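Local coordinates for protein putative XRE-family transcriptional regulator (Rhodococcus sp., PDB 2OFY) that probably binds DNA through a helix-turn-helix domain, as a transcriptional regulator of the XRE family, at residues A[15-18]-A[19-23]; A[37-41]-A[42-46]; A[61-64]-A[65-69]. All blocks are in the same frame, centred on the assembly; numbering follows the deposited sequence. Where two conformers were deposited one is given.

Followed from the N terminus, the three contacts come in series: each is local to one continuous run of chain, so none closes a long loop and none nests in or crosses another. Contact 1 is two and a half turns of helix 8-25. Contact 2 covers the exit from helix 30-37 and the start of helix 41-48, the turn of the helix-turn-helix. Contact 3 ends helix 57-66. Side chains of contact 3 meet both others: Leu69 and Val63 pack on Leu21 of contact 1, while Val63 and Val66 pack on Ile39 and Ala37 of contact 2. Contacts 1 and 2 do not touch, their nearest atoms being about 6 Å apart. Helix 57-66 thus joins helix 8-25 to the helix-turn-helix.

Contact 1. Residues A[15-18]-A[19-23]; sequences QRLG and ELLRS
Glu19 starts the series of main-chain bonds that joins 15-18 to 19-23 inside helix 8-25: its N donates to Gln15 O at 3.0 Å, with an N-H...O angle of 166°. Its CB lies near that oxygen and Arg16 O, equally far from the two.

Leu20 repeats the step, N to Arg16 O at 3.0 Å. Its CB comes to 3.4 Å from Leu17 O, and its side chain continues to Val77 in a loop near the C terminus.

Leu21 bonds through N to Leu17 O at 3.0 Å. It also supplies the apolar contact of the pair, its CD1 lying 4.1 Å from Leu17 CG. The first torsion of Leu21 (chi1 -69°) puts CG beside its own backbone N, where CG sits 3.4 Å from Leu17 O and CD1 can reach back to the leucine one turn earlier. The two side chains meet at a slant. Both press on Ile60 of helix 57-66, and Leu17 also packs on Phe58 of the second subunit.

Arg22 N then donates to Gly18 O at 2.8 Å, while its CB approaches that oxygen to 3.4 Å. The guanidinium leads away, NH1 being bonded to Gly26 O.

Ser23 completes the run through its N, which donates to Glu19 O.

Four straight i to i+4 bonds therefore give each carbonyl of 15-18 one main-chain donor, whereas the side chains contribute a single leucine pair. Cohesion here is chiefly that of the main chain: Leu17 and Leu21 turn their apolar surface to helix 57-66, Leu17 also to Phe58 of the second subunit, and Leu20 to the loop at Val77.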
loop_
_atom_site.group_PDB
_atom_site.type_symbol
_atom_site.label_atom_id
_atom_site.label_comp_id
_atom_site.label_asym_id
_atom_site.label_seq_id
_atom_site.Cartn_x
_atom_site.Cartn_y
_atom_site.Cartn_z
ATOM N N GLN A 15 12.038 -5.256 -2.759
ATOM C CA GLN A 15 12.636 -6.611 -2.620
ATOM C C GLN A 15 12.289 -7.264 -1.286
ATOM O O GLN A 15 11.906 -8.442 -1.257
ATOM C CB GLN A 15 14.146 -6.493 -2.801
ATOM C CG GLN A 15 14.362 -6.259 -4.321
ATOM C CD GLN A 15 15.790 -5.913 -4.669
ATOM O OE1 GLN A 15 16.603 -5.559 -3.776
ATOM N NE2 GLN A 15 16.126 -6.031 -5.982
ATOM N N ARG A 16 12.413 -6.528 -0.182
ATOM C CA ARG A 16 12.001 -7.089 1.117
ATOM C C ARG A 16 10.550 -7.523 1.145
ATOM O O ARG A 16 10.210 -8.564 1.689
ATOM C CB ARG A 16 12.171 -6.014 2.225
ATOM C CG ARG A 16 13.588 -5.698 2.443
ATOM C CD ARG A 16 13.564 -4.761 3.614
ATOM N NE ARG A 16 14.705 -3.939 3.635
ATOM C CZ ARG A 16 14.777 -2.827 4.357
ATOM N NH1 ARG A 16 13.729 -2.435 5.100
ATOM N NH2 ARG A 16 15.890 -2.133 4.330
ATOM N N LEU A 17 9.687 -6.677 0.585
ATOM C CA LEU A 17 8.252 -6.958 0.553
ATOM C C LEU A 17 8.035 -8.264 -0.198
ATOM O O LEU A 17 7.296 -9.140 0.252
ATOM C CB LEU A 17 7.507 -5.787 -0.114
ATOM C CG LEU A 17 6.009 -6.046 -0.328
ATOM C CD1 LEU A 17 5.207 -6.246 1.000
ATOM C CD2 LEU A 17 5.462 -4.882 -1.152
ATOM N N GLY A 18 8.707 -8.409 -1.357
ATOM C CA GLY A 18 8.573 -9.618 -2.219
ATOM C C GLY A 18 9.010 -10.865 -1.465
ATOM O O GLY A 18 8.301 -11.875 -1.430
ATOM N N GLU A 19 10.154 -10.776 -0.787
ATOM C CA GLU A 19 10.663 -11.907 -0.006
ATOM C C GLU A 19 9.695 -12.294 1.095
ATOM O O GLU A 19 9.466 -13.501 1.313
ATOM C CB GLU A 19 12.021 -11.569 0.626
ATOM C CG GLU A 19 12.651 -12.818 1.319
ATOM C CD GLU A 19 13.870 -12.540 2.211
ATOM O OE1 GLU A 19 14.445 -11.433 2.125
ATOM O OE2 GLU A 19 14.265 -13.449 2.995
ATOM N N LEU A 20 9.118 -11.310 1.776
ATOM C CA LEU A 20 8.145 -11.588 2.868
ATOM C C LEU A 20 6.875 -12.277 2.352
ATOM O O LEU A 20 6.394 -13.261 2.969
ATOM C CB LEU A 20 7.721 -10.253 3.482
ATOM C CG LEU A 20 7.763 -9.953 4.944
ATOM C CD1 LEU A 20 8.888 -10.723 5.683
ATOM C CD2 LEU A 20 7.960 -8.457 5.042
ATOM N N LEU A 21 6.371 -11.805 1.216
ATOM C CA LEU A 21 5.178 -12.394 0.580
ATOM C C LEU A 21 5.516 -13.830 0.112
ATOM O O LEU A 21 4.712 -14.765 0.266
ATOM C CB LEU A 21 4.705 -11.550 -0.605
ATOM C CG LEU A 21 4.134 -10.210 -0.098
ATOM C CD1 LEU A 21 3.776 -9.335 -1.289
ATOM C CD2 LEU A 21 2.921 -10.428 0.827
ATOM N N ARG A 22 6.704 -14.000 -0.468
ATOM C CA ARG A 22 7.099 -15.349 -0.913
ATOM C C ARG A 22 7.171 -16.323 0.285
ATOM O O ARG A 22 6.653 -17.430 0.194
ATOM C CB ARG A 22 8.449 -15.295 -1.691
ATOM C CG ARG A 22 9.057 -16.685 -2.081
ATOM C CD ARG A 22 8.097 -17.428 -2.867
ATOM N NE ARG A 22 8.464 -18.832 -3.122
ATOM C CZ ARG A 22 7.881 -19.856 -2.522
ATOM N NH1 ARG A 22 6.970 -19.654 -1.573
ATOM N NH2 ARG A 22 8.247 -21.083 -2.858
ATOM N N SER A 23 7.793 -15.887 1.374
ATOM C CA SER A 23 7.923 -16.744 2.563
ATOM C C SER A 23 6.533 -17.037 3.110
ATOM O O SER A 23 6.253 -18.177 3.530
ATOM C CB SER A 23 8.755 -16.029 3.633
ATOM O OG SER A 23 10.105 -15.963 3.189
#

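Contact 2. Residues A[37-41]-A[42-46]; sequences AGISV and ETLRK
Val41 CG1 meets the Arg45 guanidinium obliquely, 3.5 Å from NH2, while the edge of that flat group is taken in plane by the carboxylate of Glu42. Along that edge Arg45 NE donates to Glu42 OE1 at 2.9 Å, a salt bridge that approaches the oxygen from its syn side and stays within 14° of the guanidinium plane. Two conformers were modelled for Arg45, so the salt bridge is less certain than a bond of a single conformer. Arg45 N also donates to Val41 O at 2.8 Å.

Before the helix comes its cap. Ser40 is the N-cap residue, and its OG accepts from Thr43 N at 2.9 Å, with an N-H...O angle of 157°. A first torsion of 60° sets OG between the serine's own N and carbonyl carbon, turned to the first helical turn. A water accepts from Ser40 N and hydrogen-bonds to Thr43 OG1, bridging the same two residues.

Residues 38-40 form the turn between helices 30-37 and 41-48 of the helix-turn-helix. Helix 30-37 ends in a Schellman motif with Gly38 as C-prime residue, its phi positive, and the capped helix 41-48 occupies the position of the recognition helix in XRE-family proteins.

Ile39 crosses Leu44 at about a right angle, its CD1 3.9 Å from Leu44 CB. The isoleucine continues onto Thr59 of helix 57-66, and Leu44 packs on Met30 and Val33.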
loop_
_atom_site.group_PDB
_atom_site.type_symbol
_atom_site.label_atom_id
_atom_site.label_comp_id
_atom_site.label_asym_id
_atom_site.label_seq_id
_atom_site.Cartn_x
_atom_site.Cartn_y
_atom_site.Cartn_z
ATOM N N ALA A 37 -6.449 -13.746 -5.064
ATOM C CA ALA A 37 -6.125 -12.300 -4.906
ATOM C C ALA A 37 -6.636 -11.470 -6.085
ATOM O O ALA A 37 -6.680 -10.228 -6.051
ATOM C CB ALA A 37 -4.610 -12.098 -4.713
ATOM N N GLY A 38 -7.009 -12.167 -7.152
ATOM C CA GLY A 38 -7.499 -11.510 -8.372
ATOM C C GLY A 38 -6.394 -10.880 -9.215
ATOM O O GLY A 38 -6.612 -9.845 -9.912
ATOM N N ILE A 39 -5.239 -11.520 -9.256
ATOM C CA ILE A 39 -4.145 -10.985 -10.065
ATOM C C ILE A 39 -3.547 -12.054 -10.966
ATOM O O ILE A 39 -3.924 -13.238 -10.862
ATOM C CB ILE A 39 -3.047 -10.376 -9.172
ATOM C CG1 ILE A 39 -2.386 -11.445 -8.275
ATOM C CG2 ILE A 39 -3.609 -9.168 -8.351
ATOM C CD1 ILE A 39 -1.070 -10.928 -7.539
ATOM N N SER A 40 -2.626 -11.674 -11.854
ATOM C CA SER A 40 -1.987 -12.700 -12.676
ATOM C C SER A 40 -0.817 -13.338 -11.946
ATOM O O SER A 40 -0.224 -12.725 -11.045
ATOM C CB SER A 40 -1.459 -12.111 -13.971
ATOM O OG SER A 40 -0.498 -11.112 -13.686
ATOM N N VAL A 41 -0.447 -14.539 -12.401
ATOM C CA VAL A 41 0.771 -15.182 -11.836
ATOM C C VAL A 41 1.991 -14.309 -12.187
ATOM O O VAL A 41 2.900 -14.129 -11.339
ATOM C CB VAL A 41 0.955 -16.613 -12.338
ATOM C CG1 VAL A 41 2.424 -17.067 -12.232
ATOM C CG2 VAL A 41 0.036 -17.540 -11.577
ATOM N N GLU A 42 1.990 -13.751 -13.405
ATOM C CA GLU A 42 3.063 -12.833 -13.759
ATOM C C GLU A 42 3.214 -11.681 -12.770
ATOM O O GLU A 42 4.321 -11.380 -12.346
ATOM C CB GLU A 42 3.014 -12.331 -15.230
ATOM C CG GLU A 42 3.974 -13.185 -16.096
ATOM C CD GLU A 42 5.189 -13.713 -15.293
ATOM O OE1 GLU A 42 5.465 -14.947 -15.339
ATOM O OE2 GLU A 42 5.824 -12.900 -14.554
ATOM N N THR A 43 2.107 -11.066 -12.377
ATOM C CA THR A 43 2.167 -9.996 -11.383
ATOM C C THR A 43 2.718 -10.495 -10.033
ATOM O O THR A 43 3.619 -9.851 -9.454
ATOM C CB THR A 43 0.799 -9.236 -11.321
ATOM O OG1 THR A 43 0.575 -8.580 -12.575
ATOM C CG2 THR A 43 0.751 -8.286 -10.129
ATOM N N LEU A 44 2.231 -11.650 -9.567
ATOM C CA LEU A 44 2.655 -12.182 -8.251
ATOM C C LEU A 44 4.157 -12.494 -8.309
ATOM O O LEU A 44 4.889 -12.131 -7.393
ATOM C CB LEU A 44 1.878 -13.444 -7.936
ATOM C CG LEU A 44 2.223 -13.998 -6.551
ATOM C CD1 LEU A 44 2.089 -12.941 -5.464
ATOM C CD2 LEU A 44 1.357 -15.247 -6.302
ATOM N N ARG A 45 4.605 -13.098 -9.410
ATOM C CA ARG A 45 6.026 -13.381 -9.603
ATOM C C ARG A 45 6.878 -12.120 -9.493
ATOM O O ARG A 45 7.912 -12.108 -8.844
ATOM C CB ARG A 45 6.264 -14.040 -10.972
ATOM C CG ARG A 45 7.720 -14.460 -11.183
ATOM C CD ARG A 45 7.957 -15.074 -12.559
ATOM N NE ARG A 45 6.887 -15.979 -12.980
ATOM C CZ ARG A 45 6.744 -17.249 -12.595
ATOM N NH1 ARG A 45 7.606 -17.817 -11.754
ATOM N NH2 ARG A 45 5.728 -17.960 -13.071
ATOM N N LYS A 46 6.461 -11.083 -10.228
ATOM C CA LYS A 46 7.185 -9.842 -10.208
ATOM C C LYS A 46 7.137 -9.238 -8.830
ATOM O O LYS A 46 8.148 -8.714 -8.363
ATOM C CB LYS A 46 6.557 -8.898 -11.224
ATOM C CG LYS A 46 6.978 -9.294 -12.655
ATOM C CD LYS A 46 6.263 -8.365 -13.667
ATOM C CE LYS A 46 6.666 -8.793 -15.084
ATOM N NZ LYS A 46 5.789 -8.231 -16.153
HETATM O O HOH W 1 -2.269 -8.789 -12.357
#

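Contact 3. Residues A[61-64]-A[65-69]; sequences AAVA and RVLDL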
loop_
_atom_site.group_PDB
_atom_site.type_symbol
_atom_site.label_atom_id
_atom_site.label_comp_id
_atom_site.label_asym_id
_atom_site.label_seq_id
_atom_site.Cartn_x
_atom_site.Cartn_y
_atom_site.Cartn_z
ATOM N N ALA A 61 -2.549 -5.568 -0.467
ATOM C CA ALA A 61 -3.612 -5.878 0.458
ATOM C C ALA A 61 -4.312 -7.187 0.086
ATOM O O ALA A 61 -4.640 -7.963 0.930
ATOM C CB ALA A 61 -4.622 -4.708 0.486
ATOM N N ALA A 62 -4.582 -7.400 -1.195
ATOM C CA ALA A 62 -5.357 -8.562 -1.595
ATOM C C ALA A 62 -4.502 -9.802 -1.379
ATOM O O ALA A 62 -5.016 -10.854 -1.000
ATOM C CB ALA A 62 -5.777 -8.425 -3.043
ATOM N N VAL A 63 -3.225 -9.698 -1.708
ATOM C CA VAL A 63 -2.343 -10.886 -1.599
ATOM C C VAL A 63 -2.183 -11.190 -0.097
ATOM O O VAL A 63 -2.278 -12.344 0.347
ATOM C CB VAL A 63 -0.999 -10.674 -2.254
ATOM C CG1 VAL A 63 0.018 -11.813 -1.838
ATOM C CG2 VAL A 63 -1.157 -10.534 -3.777
ATOM N N ALA A 64 -1.949 -10.168 0.695
ATOM C CA ALA A 64 -1.806 -10.367 2.163
ATOM C C ALA A 64 -3.026 -11.027 2.756
ATOM O O ALA A 64 -2.917 -11.967 3.576
ATOM C CB ALA A 64 -1.472 -8.991 2.899
ATOM N N ARG A 65 -4.214 -10.579 2.359
ATOM C CA ARG A 65 -5.442 -11.225 2.897
ATOM C C ARG A 65 -5.499 -12.728 2.543
ATOM O O ARG A 65 -5.811 -13.539 3.382
ATOM C CB ARG A 65 -6.703 -10.490 2.521
ATOM C CG ARG A 65 -6.894 -10.163 1.098
ATOM C CD ARG A 65 -7.787 -11.143 0.369
ATOM N NE ARG A 65 -8.050 -10.707 -0.997
ATOM C CZ ARG A 65 -8.867 -11.333 -1.823
ATOM N NH1 ARG A 65 -9.508 -12.426 -1.385
ATOM N NH2 ARG A 65 -9.076 -10.849 -3.062
ATOM N N VAL A 66 -5.174 -13.089 1.302
ATOM C CA VAL A 66 -5.180 -14.492 0.859
ATOM C C VAL A 66 -4.206 -15.299 1.730
ATOM O O VAL A 66 -4.496 -16.473 2.082
ATOM C CB VAL A 66 -4.841 -14.625 -0.650
ATOM C CG1 VAL A 66 -4.600 -16.108 -1.069
ATOM C CG2 VAL A 66 -5.969 -13.956 -1.561
ATOM N N LEU A 67 -3.075 -14.673 2.088
ATOM C CA LEU A 67 -2.015 -15.332 2.868
ATOM C C LEU A 67 -2.207 -15.235 4.374
ATOM O O LEU A 67 -1.332 -15.702 5.136
ATOM C CB LEU A 67 -0.632 -14.783 2.475
ATOM C CG LEU A 67 -0.309 -14.892 0.989
ATOM C CD1 LEU A 67 1.014 -14.144 0.788
ATOM C CD2 LEU A 67 -0.158 -16.401 0.596
ATOM N N ASP A 68 -3.351 -14.670 4.808
ATOM C CA ASP A 68 -3.617 -14.407 6.225
ATOM C C ASP A 68 -2.471 -13.703 6.894
ATOM O O ASP A 68 -2.043 -14.060 8.014
ATOM C CB ASP A 68 -3.921 -15.676 6.986
ATOM C CG ASP A 68 -5.318 -15.685 7.482
ATOM O OD1 ASP A 68 -5.500 -15.405 8.693
ATOM O OD2 ASP A 68 -6.230 -15.928 6.650
ATOM N N LEU A 69 -2.013 -12.680 6.206
ATOM C CA LEU A 69 -0.837 -11.953 6.640
ATOM C C LEU A 69 -1.303 -10.530 6.993
ATOM O O LEU A 69 -2.097 -9.953 6.261
ATOM C CB LEU A 69 0.145 -12.022 5.474
ATOM C CG LEU A 69 1.485 -11.364 5.537
ATOM C CD1 LEU A 69 2.350 -12.048 6.608
ATOM C CD2 LEU A 69 2.182 -11.365 4.121
#
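The pairing of 61-64 with 65-69 is a helix C-terminus, the last turn of helix 57-66 and the first residues that leave it. Regular bonds hold until near the end: Arg65 N donates to Ala61 O at 3.0 Å, and Leu67 N to Val63 O at 3.0 Å.

On one side, Val63 and Leu67 lie side by side and point the same way, with CG1 of Val63 3.6 Å from CD1 of Leu67. CG1 stands anti to the valine's backbone N (chi1 167°), beside its carbonyl carbon, which directs it to the next turn, where Leu67 lies. Leu67 carries the contact on to Val33 and Met28.

Arg65, bent at chi2, turns back toward Ala62. Val66 CG2 sits 3.6 Å above one face of its guanidinium, offset toward the rim. The model is too tight between Arg65 CG and the Ala62 carbonyl, which makes the detail of this bend doubtful.

At Asp68 the chain leaves the helix. Leu69 N donates to Ala64 O at 2.9 Å, tilted 32° from the carbonyl plane, and Asp68 N donates to Arg65 O at 3.1 Å. Leu69 CB comes to 4.3 Å from Ala64 CB, and its side chain packs on Ala24 and Val74. The positive phi at Asp68 and the two bonds define a Schellman motif, and the Ala64-Leu69 contact is the apolar touch that often accompanies it.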